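Local coordinates for beta-lactamase-related domain-containing protein (Bacteroides dorei DSM 17855, PDB 5TGF) that is of uncertain function but is probably a serine hydrolase related to beta-lactamases and other penicillin-recognising enzymes, at residues T143-G148 against D240-A245; R101-H106 against G149-I154; E251-A256 against G268-L273. All blocks are in the same frame, centred on the assembly; numbering follows the deposited sequence.

Interaction 1. Residues T143-G148 against D240-A245; sequences TRFEYG and DQVRNA
The ring of F145 meets V242 through a single corner: CD1 lies 4.0 Å from CG2 of V242, and the methyl comes in obliquely while the two side chains cross at about a right angle. The far end of the ring is taken up by other parts of this region, CZ touching W270 and CE2 passing E251. A second flat group, the carboxylate of D240, serves its own loop. The backbone N of V242 reaches OD1 of D240 at 3.0 Å on the anti side, 30° out of the carboxylate plane, while the backbone N of R243 comes to that same oxygen at 2.9 Å from above the plane. OD1 thus serves both an Asx turn and the longer Asx motif; its two donors come from the same face of the carboxylate. They hold the start of the type II' turn V242-A245, which its backbone bond from A245 N to V242 O (3.2 Å) closes. The guanidinium of R243 then folds back, NH2 giving a 3.0 Å bond to OE1 of Q241, which sits outside the guanidinium plane.

Across the contact the rest is methyl against backbone. CB of A245 rests 3.7 Å from the carbonyl carbon of R144, and T143 presents its own carbonyl carbon to the A245 CA at the same distance. F145 has CG anti to its backbone N (chi1 -177°), which carries the ring toward V242.

With no hydrogen bond between the two segments, their direct contact is van der Waals packing; backbone bonds from T143 and F145 go to V246, one residue past the turn. OD1 of D240 and the guanidinium of R243 bond within their own loop, consistent with a turn held by its own bonds that offers V242 to F145 and the A245 methyl to the R144 backbone.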
ATOM      1  N   THR A 143      -3.714   6.035 -19.958  1.00 21.84           N
ATOM      2  CA  THR A 143      -2.669   6.432 -20.912  1.00 22.34           C
ATOM      3  C   THR A 143      -1.331   6.751 -20.259  1.00 20.94           C
ATOM      4  O   THR A 143      -0.281   6.768 -20.940  1.00 20.36           O
ATOM      5  CB  THR A 143      -3.107   7.636 -21.789  1.00 22.96           C
ATOM      6  OG1 THR A 143      -3.207   8.829 -20.997  1.00 21.39           O
ATOM      7  CG2 THR A 143      -4.414   7.346 -22.465  1.00 24.76           C
ATOM      8  N   ARG A 144      -1.346   7.046 -18.955  1.00 19.96           N
ATOM      9  CA  ARG A 144      -0.116   7.323 -18.204  1.00 18.45           C
ATOM     10  C   ARG A 144      -0.226   6.799 -16.765  1.00 16.84           C
ATOM     11  O   ARG A 144      -1.339   6.596 -16.254  1.00 17.13           O
ATOM     12  CB  ARG A 144       0.173   8.830 -18.155  1.00 20.93           C
ATOM     13  CG  ARG A 144       0.562   9.488 -19.478  1.00 23.43           C
ATOM     14  CD  ARG A 144       0.812  10.985 -19.366  1.00 25.86           C
ATOM     15  NE  ARG A 144       1.660  11.361 -18.227  1.00 32.08           N
ATOM     16  CZ  ARG A 144       1.602  12.541 -17.591  1.00 32.35           C
ATOM     17  NH1 ARG A 144       0.805  13.519 -18.016  1.00 31.57           N
ATOM     18  NH2 ARG A 144       2.351  12.755 -16.521  1.00 30.04           N
ATOM     19  N   PHE A 145       0.938   6.468 -16.192  1.00 15.99           N
ATOM     20  CA  PHE A 145       1.120   6.218 -14.738  1.00 14.71           C
ATOM     21  C   PHE A 145       1.566   7.490 -14.016  1.00 14.14           C
ATOM     22  O   PHE A 145       2.536   8.166 -14.415  1.00 15.27           O
ATOM     23  CB  PHE A 145       2.153   5.125 -14.508  1.00 14.22           C
ATOM     24  CG  PHE A 145       2.340   4.755 -13.042  1.00 12.82           C
ATOM     25  CD1 PHE A 145       1.568   3.754 -12.455  1.00 13.26           C
ATOM     26  CD2 PHE A 145       3.333   5.361 -12.282  1.00 14.01           C
ATOM     27  CE1 PHE A 145       1.768   3.393 -11.125  1.00 13.48           C
ATOM     28  CE2 PHE A 145       3.541   5.009 -10.935  1.00 14.35           C
ATOM     29  CZ  PHE A 145       2.757   3.996 -10.371  1.00 13.45           C
ATOM     30  N   GLU A 146       0.788   7.892 -13.017  1.00 14.72           N
ATOM     31  CA  GLU A 146       1.196   8.965 -12.140  1.00 15.41           C
ATOM     32  C   GLU A 146       0.662   8.741 -10.739  1.00 14.67           C
ATOM     33  O   GLU A 146      -0.531   8.798 -10.488  1.00 14.26           O
ATOM     34  CB  GLU A 146       0.759  10.336 -12.665  1.00 17.93           C
ATOM     35  CG  GLU A 146       1.301  11.480 -11.782  1.00 19.82           C
ATOM     36  CD  GLU A 146       0.906  12.877 -12.269  1.00 23.61           C
ATOM     37  OE1 GLU A 146      -0.254  13.073 -12.659  1.00 22.26           O
ATOM     38  OE2 GLU A 146       1.751  13.796 -12.163  1.00 22.15           O
ATOM     39  N   TYR A 147       1.592   8.549  -9.818  1.00 14.45           N
ATOM     40  CA  TYR A 147       1.278   8.240  -8.410  1.00 14.80           C
ATOM     41  C   TYR A 147       0.613   9.401  -7.707  1.00 13.18           C
ATOM     42  O   TYR A 147       0.946  10.579  -7.914  1.00 12.10           O
ATOM     43  CB  TYR A 147       2.551   7.861  -7.693  1.00 14.82           C
ATOM     44  CG  TYR A 147       2.423   7.246  -6.319  1.00 14.99           C
ATOM     45  CD1 TYR A 147       2.455   8.049  -5.173  1.00 16.63           C
ATOM     46  CD2 TYR A 147       2.425   5.868  -6.160  1.00 15.16           C
ATOM     47  CE1 TYR A 147       2.387   7.485  -3.901  1.00 16.95           C
ATOM     48  CE2 TYR A 147       2.366   5.283  -4.896  1.00 15.82           C
ATOM     49  CZ  TYR A 147       2.402   6.103  -3.771  1.00 15.25           C
ATOM     50  OH  TYR A 147       2.380   5.559  -2.505  1.00 17.04           O
ATOM     51  N   GLY A 148      -0.381   9.071  -6.896  1.00 12.43           N
ATOM     52  CA  GLY A 148      -1.055  10.090  -6.101  1.00 14.45           C
ATOM     53  C   GLY A 148      -2.009   9.512  -5.108  1.00 13.98           C
ATOM     54  O   GLY A 148      -1.989   8.305  -4.878  1.00 15.20           O
ATOM     55  N   ASP A 240      -0.878  -7.120 -13.315  1.00 16.78           N
ATOM     56  CA  ASP A 240      -0.557  -5.902 -14.029  1.00 19.61           C
ATOM     57  C   ASP A 240      -1.807  -5.042 -14.182  1.00 17.28           C
ATOM     58  O   ASP A 240      -2.690  -5.390 -14.935  1.00 18.36           O
ATOM     59  CB  ASP A 240      -0.025  -6.272 -15.429  1.00 20.36           C
ATOM     60  CG  ASP A 240       0.343  -5.060 -16.270  1.00 21.87           C
ATOM     61  OD1 ASP A 240       0.355  -3.916 -15.775  1.00 22.62           O
ATOM     62  OD2 ASP A 240       0.712  -5.257 -17.424  1.00 24.17           O
ATOM     63  N   GLN A 241      -1.869  -3.920 -13.476  1.00 16.04           N
ATOM     64  CA  GLN A 241      -2.954  -2.971 -13.666  1.00 13.98           C
ATOM     65  C   GLN A 241      -2.507  -1.686 -14.362  1.00 15.22           C
ATOM     66  O   GLN A 241      -3.293  -0.758 -14.548  1.00 15.32           O
ATOM     67  CB  GLN A 241      -3.647  -2.679 -12.321  1.00 15.03           C
ATOM     68  CG  GLN A 241      -4.182  -3.902 -11.609  1.00 15.95           C
ATOM     69  CD  GLN A 241      -5.337  -4.574 -12.353  1.00 16.56           C
ATOM     70  OE1 GLN A 241      -5.856  -4.025 -13.307  1.00 17.23           O
ATOM     71  NE2 GLN A 241      -5.757  -5.756 -11.893  1.00 17.28           N
ATOM     72  N   VAL A 242      -1.240  -1.615 -14.738  1.00 14.95           N
ATOM     73  CA  VAL A 242      -0.720  -0.452 -15.457  1.00 15.26           C
ATOM     74  C   VAL A 242      -1.044  -0.626 -16.944  1.00 17.03           C
ATOM     75  O   VAL A 242      -1.491   0.300 -17.602  1.00 16.11           O
ATOM     76  CB  VAL A 242       0.800  -0.301 -15.231  1.00 15.48           C
ATOM     77  CG1 VAL A 242       1.339   0.835 -16.070  1.00 16.29           C
ATOM     78  CG2 VAL A 242       1.082  -0.013 -13.753  1.00 15.77           C
ATOM     79  N   ARG A 243      -0.826  -1.834 -17.442  1.00 17.94           N
ATOM     80  CA  ARG A 243      -1.169  -2.223 -18.807  1.00 19.57           C
ATOM     81  C   ARG A 243      -0.457  -1.410 -19.877  1.00 19.38           C
ATOM     82  O   ARG A 243       0.761  -1.468 -19.940  1.00 18.49           O
ATOM     83  CB  ARG A 243      -2.664  -2.295 -18.918  1.00 23.70           C
ATOM     84  CG  ARG A 243      -3.127  -3.302 -17.884  1.00 25.37           C
ATOM     85  CD  ARG A 243      -4.535  -3.675 -18.068  1.00 27.49           C
ATOM     86  NE  ARG A 243      -5.118  -4.303 -16.890  1.00 26.93           N
ATOM     87  CZ  ARG A 243      -6.388  -4.676 -16.888  1.00 26.97           C
ATOM     88  NH1 ARG A 243      -7.080  -4.558 -18.012  1.00 30.09           N
ATOM     89  NH2 ARG A 243      -6.958  -5.185 -15.821  1.00 23.16           N
ATOM     90  N   ASN A 244      -1.168  -0.653 -20.703  1.00 19.62           N
ATOM     91  CA  ASN A 244      -0.498   0.105 -21.772  1.00 23.01           C
ATOM     92  C   ASN A 244      -0.199   1.537 -21.380  1.00 22.86           C
ATOM     93  O   ASN A 244       0.243   2.329 -22.211  1.00 22.50           O
ATOM     94  CB  ASN A 244      -1.341   0.109 -23.047  1.00 23.85           C
ATOM     95  CG  ASN A 244      -1.554  -1.276 -23.595  1.00 33.45           C
ATOM     96  OD1 ASN A 244      -0.604  -2.024 -23.818  1.00 39.55           O
ATOM     97  ND2 ASN A 244      -2.812  -1.638 -23.800  1.00 40.77           N
ATOM     98  N   ALA A 245      -0.465   1.907 -20.125  1.00 19.59           N
ATOM     99  CA  ALA A 245      -0.182   3.257 -19.698  1.00 19.95           C
ATOM    100  C   ALA A 245       1.323   3.531 -19.816  1.00 19.35           C
ATOM    101  O   ALA A 245       2.141   2.652 -19.521  1.00 20.43           O
ATOM    102  CB  ALA A 245      -0.670   3.469 -18.258  1.00 19.90           C
TER

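Interaction 2. Residues R101-H106 against G149-I154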
ATOM      1  N   ARG A 101     -10.459  -0.055 -11.124  1.00 15.70           N
ATOM      2  CA  ARG A 101      -9.092  -0.578 -11.204  1.00 15.47           C
ATOM      3  C   ARG A 101      -8.092   0.505 -11.640  1.00 15.55           C
ATOM      4  O   ARG A 101      -6.903   0.425 -11.288  1.00 14.51           O
ATOM      5  CB  ARG A 101      -9.031  -1.774 -12.150  1.00 17.14           C
ATOM      6  CG  ARG A 101      -9.377  -1.484 -13.599  1.00 19.85           C
ATOM      7  CD  ARG A 101      -9.079  -2.718 -14.452  1.00 22.84           C
ATOM      8  NE  ARG A 101      -9.513  -2.569 -15.824  1.00 21.90           N
ATOM      9  CZ  ARG A 101      -8.872  -1.899 -16.775  1.00 24.53           C
ATOM     10  NH1 ARG A 101      -7.704  -1.310 -16.557  1.00 24.16           N
ATOM     11  NH2 ARG A 101      -9.422  -1.836 -17.973  1.00 26.73           N
ATOM     12  N   GLN A 102      -8.560   1.521 -12.375  1.00 14.87           N
ATOM     13  CA  GLN A 102      -7.671   2.612 -12.814  1.00 15.60           C
ATOM     14  C   GLN A 102      -7.367   3.563 -11.666  1.00 16.02           C
ATOM     15  O   GLN A 102      -6.240   4.081 -11.557  1.00 16.06           O
ATOM     16  CB  GLN A 102      -8.255   3.408 -13.982  1.00 16.34           C
ATOM     17  CG  GLN A 102      -8.252   2.576 -15.265  1.00 18.92           C
ATOM     18  CD  GLN A 102      -9.015   3.194 -16.435  1.00 16.15           C
ATOM     19  OE1 GLN A 102      -9.973   3.941 -16.266  1.00 15.36           O
ATOM     20  NE2 GLN A 102      -8.624   2.804 -17.633  1.00 18.31           N
ATOM     21  N   LEU A 103      -8.367   3.809 -10.842  1.00 13.56           N
ATOM     22  CA  LEU A 103      -8.175   4.608  -9.635  1.00 15.87           C
ATOM     23  C   LEU A 103      -7.072   4.003  -8.760  1.00 15.01           C
ATOM     24  O   LEU A 103      -6.195   4.706  -8.296  1.00 17.71           O
ATOM     25  CB  LEU A 103      -9.499   4.741  -8.832  1.00 14.84           C
ATOM     26  CG  LEU A 103     -10.651   5.497  -9.516  1.00 15.13           C
ATOM     27  CD1 LEU A 103     -11.982   5.291  -8.791  1.00 17.45           C
ATOM     28  CD2 LEU A 103     -10.353   6.980  -9.670  1.00 15.86           C
ATOM     29  N   LEU A 104      -7.109   2.692  -8.577  1.00 15.28           N
ATOM     30  CA  LEU A 104      -6.229   2.034  -7.618  1.00 15.16           C
ATOM     31  C   LEU A 104      -4.852   1.680  -8.192  1.00 14.16           C
ATOM     32  O   LEU A 104      -4.073   1.019  -7.518  1.00 15.60           O
ATOM     33  CB  LEU A 104      -6.906   0.772  -7.093  1.00 15.68           C
ATOM     34  CG  LEU A 104      -8.114   0.966  -6.197  1.00 17.82           C
ATOM     35  CD1 LEU A 104      -8.926  -0.307  -6.066  1.00 17.33           C
ATOM     36  CD2 LEU A 104      -7.698   1.448  -4.823  1.00 21.13           C
ATOM     37  N   SER A 105      -4.621   1.981  -9.475  1.00 12.20           N
ATOM     38  CA  SER A 105      -3.364   1.650 -10.131  1.00 12.65           C
ATOM     39  C   SER A 105      -2.608   2.895 -10.581  1.00 11.67           C
ATOM     40  O   SER A 105      -1.612   2.780 -11.281  1.00 12.95           O
ATOM     41  CB  SER A 105      -3.614   0.742 -11.327  1.00 13.63           C
ATOM     42  OG  SER A 105      -4.411   1.401 -12.314  1.00 14.77           O
ATOM     43  N   HIS A 106      -3.041   4.077 -10.114  1.00 11.28           N
ATOM     44  CA  HIS A 106      -2.423   5.335 -10.451  1.00 11.01           C
ATOM     45  C   HIS A 106      -2.471   5.650 -11.950  1.00 12.04           C
ATOM     46  O   HIS A 106      -1.534   6.264 -12.481  1.00 12.91           O
ATOM     47  CB  HIS A 106      -1.003   5.383  -9.924  1.00 11.19           C
ATOM     48  CG  HIS A 106      -0.937   5.141  -8.454  1.00 12.07           C
ATOM     49  ND1 HIS A 106      -1.557   5.980  -7.551  1.00 12.80           N
ATOM     50  CD2 HIS A 106      -0.430   4.113  -7.734  1.00 12.63           C
ATOM     51  CE1 HIS A 106      -1.409   5.490  -6.333  1.00 13.05           C
ATOM     52  NE2 HIS A 106      -0.692   4.386  -6.419  1.00 12.57           N
ATOM     53  N   GLY A 149      -2.792  10.388  -4.489  1.00 14.22           N
ATOM     54  CA  GLY A 149      -3.697  10.037  -3.393  1.00 14.90           C
ATOM     55  C   GLY A 149      -5.178  10.343  -3.616  1.00 15.39           C
ATOM     56  O   GLY A 149      -6.032   9.687  -3.048  1.00 15.72           O
ATOM     57  N   LEU A 150      -5.509  11.298  -4.470  1.00 14.16           N
ATOM     58  CA  LEU A 150      -6.921  11.652  -4.645  1.00 13.23           C
ATOM     59  C   LEU A 150      -7.767  10.559  -5.276  1.00 12.58           C
ATOM     60  O   LEU A 150      -8.923  10.399  -4.896  1.00 12.43           O
ATOM     61  CB  LEU A 150      -7.079  12.966  -5.431  1.00 13.85           C
ATOM     62  CG  LEU A 150      -6.404  14.212  -4.834  1.00 13.47           C
ATOM     63  CD1 LEU A 150      -6.724  15.433  -5.688  1.00 14.10           C
ATOM     64  CD2 LEU A 150      -6.898  14.426  -3.418  1.00 15.57           C
ATOM     65  N   ALA A 151      -7.248   9.862  -6.283  1.00 11.78           N
ATOM     66  CA  ALA A 151      -8.034   8.854  -6.967  1.00 13.06           C
ATOM     67  C   ALA A 151      -8.513   7.765  -6.044  1.00 13.13           C
ATOM     68  O   ALA A 151      -9.643   7.290  -6.176  1.00 15.12           O
ATOM     69  CB  ALA A 151      -7.265   8.252  -8.134  1.00 12.74           C
HETATM   70  N   MSE A 152      -7.699   7.396  -5.060  1.00 13.75           N
HETATM   71  CA  MSE A 152      -8.099   6.339  -4.128  1.00 13.47           C
HETATM   72  C   MSE A 152      -9.204   6.796  -3.224  1.00 13.55           C
HETATM   73  O   MSE A 152      -9.933   5.972  -2.687  1.00 15.23           O
HETATM   74  CB  MSE A 152      -6.899   5.751  -3.381  1.00 13.78           C
HETATM   75  CG  MSE A 152      -6.106   4.924  -4.397  1.00 16.63           C
HETATM   76 SE   MSE A 152      -4.550   4.108  -3.524  0.70 23.79          SE
HETATM   77  CE  MSE A 152      -5.395   3.319  -1.943  1.00 22.45           C
ATOM     78  N   GLN A 153      -9.326   8.114  -3.008  1.00 14.49           N
ATOM     79  CA  GLN A 153     -10.486   8.638  -2.266  1.00 14.32           C
ATOM     80  C   GLN A 153     -11.775   8.304  -2.972  1.00 14.03           C
ATOM     81  O   GLN A 153     -12.744   7.900  -2.344  1.00 15.13           O
ATOM     82  CB  GLN A 153     -10.416  10.149  -2.050  1.00 12.75           C
ATOM     83  CG  GLN A 153      -9.185  10.638  -1.345  1.00 12.47           C
ATOM     84  CD  GLN A 153      -9.172  10.285   0.115  1.00 13.14           C
ATOM     85  OE1 GLN A 153      -8.748   9.188   0.500  1.00 15.28           O
ATOM     86  NE2 GLN A 153      -9.622  11.214   0.945  1.00 14.28           N
ATOM     87  N   ILE A 154     -11.773   8.451  -4.285  1.00 14.77           N
ATOM     88  CA  ILE A 154     -12.942   8.116  -5.102  1.00 14.47           C
ATOM     89  C   ILE A 154     -13.221   6.616  -5.026  1.00 15.19           C
ATOM     90  O   ILE A 154     -14.371   6.216  -4.807  1.00 14.90           O
ATOM     91  CB  ILE A 154     -12.745   8.533  -6.557  1.00 14.63           C
ATOM     92  CG1 ILE A 154     -12.495  10.050  -6.661  1.00 14.37           C
ATOM     93  CG2 ILE A 154     -13.936   8.134  -7.412  1.00 14.19           C
ATOM     94  CD1 ILE A 154     -12.340  10.494  -8.098  1.00 16.06           C
TER
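Apolar packing accounts for most of the meeting between L103 and A151. The branch of L103 divides the work: CD2 sits 3.7 Å from CB of A151 and also lies against that residue's carbonyl oxygen, while CD1 reaches CG2 of I154 at 3.7 Å, the two side chains crossing at about a right angle. L104 leaves its backbone pointing away, yet its CD2 returns to within 3.8 Å of CG of M152, a selenomethionine.

A looser Met-aromatic contact follows. The selenium of M152 stands 5.3 Å from the centroid of the H106 ring, approaching obliquely; a bend at chi3 (49°) turns the terminal methyl back, and CE lies 4.1 Å from CD2 of L104.

No hydrogen bond spans the two segments; within 101-106, S105 OG donates to R101 O at 2.9 Å, bridging the last helical turn and the type I turn L103-H106, and also pairs with T107.

M152 and H106 both touch K61, and H106 also meets the ring of Y147. S58 and K61 fit an SxxK pattern, with the Y147 hydroxyl on the lysine as in (S/Y)xN, so this buried helix packing probably backs the active site characteristic of penicillin-recognising serine hydrolases.

Interaction 3. Residues E251-A256 against G268-L273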
ATOM      1  N   GLU A 251      10.375   6.102 -12.011  1.00 16.09           N
ATOM      2  CA  GLU A 251       9.403   5.775 -10.960  1.00 15.47           C
ATOM      3  C   GLU A 251      10.073   4.792  -9.981  1.00 14.34           C
ATOM      4  O   GLU A 251      11.174   4.285 -10.235  1.00 12.63           O
ATOM      5  CB  GLU A 251       8.125   5.183 -11.568  1.00 16.31           C
ATOM      6  CG  GLU A 251       7.441   6.066 -12.601  1.00 19.56           C
ATOM      7  CD  GLU A 251       6.756   7.305 -12.025  1.00 23.40           C
ATOM      8  OE1 GLU A 251       6.561   7.430 -10.802  1.00 22.23           O
ATOM      9  OE2 GLU A 251       6.451   8.215 -12.826  1.00 26.52           O
ATOM     10  N   TYR A 252       9.392   4.535  -8.876  1.00 13.83           N
ATOM     11  CA  TYR A 252       9.978   3.808  -7.747  1.00 13.30           C
ATOM     12  C   TYR A 252      10.625   2.477  -8.102  1.00 12.84           C
ATOM     13  O   TYR A 252      11.725   2.195  -7.643  1.00 12.84           O
ATOM     14  CB  TYR A 252       8.934   3.627  -6.638  1.00 13.22           C
ATOM     15  CG  TYR A 252       9.361   2.637  -5.586  1.00 13.07           C
ATOM     16  CD1 TYR A 252      10.160   2.998  -4.498  1.00 14.82           C
ATOM     17  CD2 TYR A 252       8.957   1.345  -5.691  1.00 13.16           C
ATOM     18  CE1 TYR A 252      10.517   2.042  -3.564  1.00 15.64           C
ATOM     19  CE2 TYR A 252       9.290   0.411  -4.753  1.00 15.12           C
ATOM     20  CZ  TYR A 252      10.109   0.750  -3.726  1.00 14.84           C
ATOM     21  OH  TYR A 252      10.489  -0.303  -2.898  1.00 17.30           O
ATOM     22  N   VAL A 253       9.975   1.651  -8.911  1.00 12.75           N
ATOM     23  CA  VAL A 253      10.548   0.326  -9.194  1.00 14.41           C
ATOM     24  C   VAL A 253      11.902   0.436  -9.956  1.00 15.48           C
ATOM     25  O   VAL A 253      12.886  -0.283  -9.627  1.00 14.80           O
ATOM     26  CB  VAL A 253       9.528  -0.580  -9.905  1.00 15.04           C
ATOM     27  CG1 VAL A 253      10.187  -1.779 -10.536  1.00 17.59           C
ATOM     28  CG2 VAL A 253       8.419  -1.000  -8.948  1.00 14.59           C
ATOM     29  N   GLU A 254      11.958   1.328 -10.936  1.00 13.91           N
ATOM     30  CA  GLU A 254      13.194   1.540 -11.710  1.00 16.68           C
ATOM     31  C   GLU A 254      14.279   2.195 -10.848  1.00 16.41           C
ATOM     32  O   GLU A 254      15.406   1.705 -10.790  1.00 16.80           O
ATOM     33  CB  GLU A 254      12.960   2.404 -12.982  1.00 20.66           C
ATOM     34  CG  GLU A 254      14.273   2.761 -13.738  1.00 23.72           C
ATOM     35  CD  GLU A 254      14.103   3.886 -14.797  1.00 35.07           C
ATOM     36  OE1 GLU A 254      13.066   3.884 -15.485  1.00 32.16           O
ATOM     37  OE2 GLU A 254      14.970   4.815 -14.922  1.00 43.41           O
ATOM     38  N   LYS A 255      13.878   3.188 -10.068  1.00 15.74           N
ATOM     39  CA  LYS A 255      14.797   3.974  -9.265  1.00 17.39           C
ATOM     40  C   LYS A 255      15.319   3.221  -8.044  1.00 17.48           C
ATOM     41  O   LYS A 255      16.494   3.298  -7.729  1.00 17.20           O
ATOM     42  CB  LYS A 255      14.113   5.278  -8.816  1.00 20.48           C
ATOM     43  CG  LYS A 255      15.071   6.218  -8.109  1.00 24.11           C
ATOM     44  CD  LYS A 255      14.551   7.641  -8.101  1.00 26.68           C
ATOM     45  CE  LYS A 255      15.293   8.440  -7.053  1.00 31.43           C
ATOM     46  NZ  LYS A 255      14.711   9.798  -6.915  1.00 35.66           N
ATOM     47  N   ALA A 256      14.441   2.499  -7.370  1.00 14.97           N
ATOM     48  CA  ALA A 256      14.788   1.783  -6.144  1.00 15.17           C
ATOM     49  C   ALA A 256      15.319   0.378  -6.348  1.00 13.95           C
ATOM     50  O   ALA A 256      16.140  -0.098  -5.551  1.00 16.02           O
ATOM     51  CB  ALA A 256      13.586   1.752  -5.192  1.00 15.43           C
ATOM     52  N   GLY A 268      -3.226  -0.893  -5.484  1.00 12.17           N
ATOM     53  CA  GLY A 268      -2.622  -0.404  -4.232  1.00 12.66           C
ATOM     54  C   GLY A 268      -1.314  -1.053  -3.782  1.00 12.65           C
ATOM     55  O   GLY A 268      -1.037  -1.079  -2.611  1.00 11.60           O
ATOM     56  N   GLU A 269      -0.532  -1.587  -4.715  1.00 11.90           N
ATOM     57  CA  GLU A 269       0.687  -2.289  -4.398  1.00 12.76           C
ATOM     58  C   GLU A 269       1.624  -2.291  -5.609  1.00 11.74           C
ATOM     59  O   GLU A 269       1.161  -2.368  -6.787  1.00 12.65           O
ATOM     60  CB  GLU A 269       0.378  -3.723  -3.966  1.00 12.84           C
ATOM     61  CG  GLU A 269      -0.337  -4.577  -5.024  1.00 13.69           C
ATOM     62  CD  GLU A 269      -1.270  -5.629  -4.394  1.00 15.21           C
ATOM     63  OE1 GLU A 269      -0.907  -6.832  -4.338  1.00 15.52           O
ATOM     64  OE2 GLU A 269      -2.360  -5.236  -3.864  1.00 17.48           O
ATOM     65  N   TRP A 270       2.923  -2.213  -5.331  1.00 11.01           N
ATOM     66  CA  TRP A 270       3.951  -2.263  -6.367  1.00 11.16           C
ATOM     67  C   TRP A 270       4.306  -3.700  -6.696  1.00 11.97           C
ATOM     68  O   TRP A 270       4.476  -4.563  -5.792  1.00 12.68           O
ATOM     69  CB  TRP A 270       5.250  -1.540  -5.923  1.00 11.42           C
ATOM     70  CG  TRP A 270       5.106  -0.063  -5.628  1.00 11.79           C
ATOM     71  CD1 TRP A 270       4.811   0.520  -4.414  1.00 11.98           C
ATOM     72  CD2 TRP A 270       5.298   1.013  -6.541  1.00 11.19           C
ATOM     73  NE1 TRP A 270       4.726   1.875  -4.554  1.00 13.13           N
ATOM     74  CE2 TRP A 270       5.029   2.204  -5.848  1.00 11.61           C
ATOM     75  CE3 TRP A 270       5.567   1.080  -7.923  1.00 11.65           C
ATOM     76  CZ2 TRP A 270       5.057   3.450  -6.467  1.00 12.29           C
ATOM     77  CZ3 TRP A 270       5.627   2.343  -8.530  1.00 11.57           C
ATOM     78  CH2 TRP A 270       5.376   3.493  -7.815  1.00 11.97           C
ATOM     79  N   ARG A 271       4.443  -3.946  -7.989  1.00 12.19           N
ATOM     80  CA  ARG A 271       5.022  -5.156  -8.538  1.00 13.51           C
ATOM     81  C   ARG A 271       6.524  -4.985  -8.723  1.00 13.02           C
ATOM     82  O   ARG A 271       6.981  -4.465  -9.724  1.00 13.35           O
ATOM     83  CB  ARG A 271       4.308  -5.501  -9.846  1.00 13.96           C
ATOM     84  CG  ARG A 271       2.813  -5.799  -9.660  1.00 14.31           C
ATOM     85  CD  ARG A 271       2.008  -5.966 -10.953  1.00 17.87           C
ATOM     86  NE  ARG A 271       2.775  -6.483 -12.095  1.00 20.96           N
ATOM     87  CZ  ARG A 271       2.704  -7.695 -12.632  1.00 20.97           C
ATOM     88  NH1 ARG A 271       1.978  -8.673 -12.111  1.00 20.90           N
ATOM     89  NH2 ARG A 271       3.441  -7.938 -13.680  1.00 29.38           N
ATOM     90  N   GLU A 272       7.286  -5.248  -7.663  1.00 13.07           N
ATOM     91  CA  GLU A 272       8.710  -4.888  -7.645  1.00 11.87           C
ATOM     92  C   GLU A 272       9.542  -5.835  -8.531  1.00 13.12           C
ATOM     93  O   GLU A 272      10.433  -5.384  -9.240  1.00 14.08           O
ATOM     94  CB  GLU A 272       9.290  -4.923  -6.233  1.00 12.64           C
ATOM     95  CG  GLU A 272       8.736  -3.852  -5.310  1.00 13.71           C
ATOM     96  CD  GLU A 272       9.484  -3.778  -3.981  1.00 16.04           C
ATOM     97  OE1 GLU A 272      10.034  -4.792  -3.533  1.00 19.40           O
ATOM     98  OE2 GLU A 272       9.433  -2.719  -3.349  1.00 17.21           O
ATOM     99  N   LEU A 273       9.279  -7.138  -8.466  1.00 13.96           N
ATOM    100  CA  LEU A 273      10.008  -8.098  -9.311  1.00 15.15           C
ATOM    101  C   LEU A 273       8.986  -8.950 -10.063  1.00 15.54           C
ATOM    102  O   LEU A 273       8.038  -9.520  -9.453  1.00 14.70           O
ATOM    103  CB  LEU A 273      10.903  -9.003  -8.462  1.00 15.06           C
ATOM    104  CG  LEU A 273      11.892  -8.338  -7.527  1.00 14.51           C
ATOM    105  CD1 LEU A 273      12.592  -9.380  -6.638  1.00 17.58           C
ATOM    106  CD2 LEU A 273      12.898  -7.557  -8.356  1.00 17.49           C
TER
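V253 and E272 bring their CA atoms to 5.7 Å where helix 252-256 lies against strand 270-272, the two axes 9.0 Å apart and inclined at 35°. This is a short helix packed against outermost strand 270-274 of the six-stranded antiparallel sheet of a probable beta-lactamase fold; a classic beta bulge sets E272 and L273 opposite the single residue Q283 of the next strand.

Y252 carries much of the contact. Chi1 of 167° swings the phenol away from its own amide nitrogen and across the indole of W270. CB lies over the six-membered ring, 3.9 Å from its centroid in a CH-pi contact, while the phenol ring turns an edge to the same indole. Its CD2 stands 3.8 Å from CD2 of W270, and the planes meet at 50°, an edge-to-face pair that is far from perpendicular. V253 adds a methyl, CG2, 3.7 Å from CE3 of W270.

The hydroxyl of Y252 then donates to OE2 of E272 at 2.7 Å, reaching the oxygen on its anti side and out of the carboxylate plane, with the oxygen near the plane of the phenol. OE2 takes a further bond from S285, and OE1 is held by Y293 and Q283. So many bonds should stabilise the buried carboxylate's negative charge. A glycerol, probably from the crystallisation liquor, bonds OE1 of E251 and the backbone N of Y252 beside W270, and may mark a pocket.

The second methyl of V253, CG1, lies 3.8 Å from the carbonyl oxygen of E272, which is buried here and has no hydrogen-bond partner in the model.

All three contacts adjoin the region of S58, K61 and Y147, the probable active site. Interaction 1 has its centre about 11 Å from that of interaction 2 and about 12 Å from that of interaction 3; the centres of interactions 2 and 3 are about 17 Å apart. Along the chain the segments of interactions 1 and 2 alternate, and interaction 3 follows both. Probable backbone hydrogen bonds join them: E146 N to H106 O between interactions 1 and 2, and L104 O to G268 N between interactions 2 and 3. The helical part, with helices 100-103 and 150-163, is thus tied through loops to the edge strand 270-274 of the sheet.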